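Local coordinates for hypothetical protein aq_1494 (PDB 2EGR) that is a putative esterase of the 4-hydroxybenzoyl-CoA thioesterase family, probably hydrolysing fatty acyl-CoA thioesters, at residues A[42-45]-A[46-49]. Sequence-based numbering, arbitrary orientation.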
# COMPACT_ATOMS: atom_id res chain seq x y z
N PHE A 42 0.87 -5.04 26.76
CA PHE A 42 0.02 -6.13 26.26
C PHE A 42 -0.13 -5.93 24.76
O PHE A 42 -1.19 -5.48 24.30
CB PHE A 42 -1.36 -6.11 26.95
CG PHE A 42 -2.17 -7.40 26.81
CD1 PHE A 42 -1.80 -8.42 25.91
CD2 PHE A 42 -3.33 -7.59 27.58
CE1 PHE A 42 -2.56 -9.60 25.79
CE2 PHE A 42 -4.10 -8.76 27.45
CZ PHE A 42 -3.70 -9.77 26.56
N PRO A 43 0.94 -6.26 23.99
CA PRO A 43 0.87 -5.95 22.56
C PRO A 43 -0.19 -6.82 21.91
O PRO A 43 -0.48 -7.95 22.40
CB PRO A 43 2.26 -6.34 22.03
CG PRO A 43 3.13 -6.61 23.25
CD PRO A 43 2.19 -6.95 24.36
N TYR A 44 -0.76 -6.30 20.81
CA TYR A 44 -1.74 -7.04 20.03
C TYR A 44 -1.25 -8.44 19.63
O TYR A 44 -2.04 -9.37 19.64
CB TYR A 44 -2.17 -6.22 18.80
CG TYR A 44 -3.26 -6.89 18.00
CD1 TYR A 44 -4.43 -7.36 18.62
CD2 TYR A 44 -3.12 -7.10 16.63
CE1 TYR A 44 -5.44 -8.00 17.90
CE2 TYR A 44 -4.15 -7.73 15.90
CZ TYR A 44 -5.29 -8.18 16.54
OH TYR A 44 -6.29 -8.83 15.84
N SER A 45 0.04 -8.58 19.31
CA SER A 45 0.63 -9.87 18.96
C SER A 45 0.38 -10.95 20.03
O SER A 45 0.05 -12.08 19.69
CB SER A 45 2.13 -9.75 18.61
OG SER A 45 2.89 -9.25 19.71
N LYS A 46 0.50 -10.59 21.31
CA LYS A 46 0.16 -11.49 22.44
C LYS A 46 -1.35 -11.81 22.55
O LYS A 46 -1.71 -12.92 22.90
CB LYS A 46 0.70 -10.95 23.78
CG LYS A 46 0.87 -12.05 24.86
CD LYS A 46 1.35 -13.38 24.24
CE LYS A 46 1.52 -14.50 25.26
NZ LYS A 46 2.88 -14.42 25.90
N MET A 47 -2.21 -10.84 22.26
CA MET A 47 -3.64 -11.10 22.08
C MET A 47 -3.92 -12.16 21.02
O MET A 47 -4.73 -13.08 21.25
CB MET A 47 -4.42 -9.83 21.76
CG MET A 47 -4.50 -8.85 22.92
SD MET A 47 -5.37 -7.37 22.52
CE MET A 47 -4.76 -6.25 23.77
N ARG A 48 -3.25 -12.05 19.86
CA ARG A 48 -3.38 -13.02 18.76
C ARG A 48 -2.88 -14.41 19.13
O ARG A 48 -3.39 -15.40 18.61
CB ARG A 48 -2.65 -12.54 17.49
CG ARG A 48 -3.16 -11.22 16.92
CD ARG A 48 -2.47 -10.86 15.61
NE ARG A 48 -2.94 -11.68 14.49
CZ ARG A 48 -2.16 -12.44 13.72
NH1 ARG A 48 -0.85 -12.52 13.96
NH2 ARG A 48 -2.69 -13.12 12.71
N ASP A 49 -1.86 -14.48 20.01
CA ASP A 49 -1.34 -15.74 20.56
C ASP A 49 -2.37 -16.45 21.44
O ASP A 49 -2.29 -17.66 21.59
CB ASP A 49 -0.07 -15.52 21.40
CG ASP A 49 1.11 -15.04 20.58
OD1 ASP A 49 1.09 -15.13 19.32
OD2 ASP A 49 2.09 -14.56 21.21
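From Y44 O to R48 N (2.9 Å) and from S45 O to D49 N (3.1 Å) run i to i+4 backbone hydrogen bonds, while P43 O takes only weak ones from K46 N and M47 N. Proline suits the N-cap: its nitrogen lacks a hydrogen, and at a helix start no earlier helical carbonyl needs one. The F42 ring packs against the M47 side chain: M47 CE sits over the centre of one face, 4.2 Å from the centroid, in a CH-pi contact, and M47 CG meets F42 CE1 at 3.5 Å. Flexible M47 turns SD to the Y44 ring edge, a Met-aromatic contact. In this hotdog-fold protein helix 44-50 rests through M47 on L37 of helix 22-39 and V122 of helix 120-126. Chi1 of -176° swings the Y44 ring out beside the helix; R48, leaning back toward the helix start, lays CG over one face, 3.9 Å from the centroid, its methylenes suiting a ring while the chain carries its charge outward. Y44 OH is hydrogen-bonded to V54 N. An alanine in place of Y44 is likely to leave the R48 methylenes without their aromatic platform and V54 N without its partner. S45, small and polar, fits where the second subunit packs close: its OG is hydrogen-bonded to D70 OD2 of that subunit.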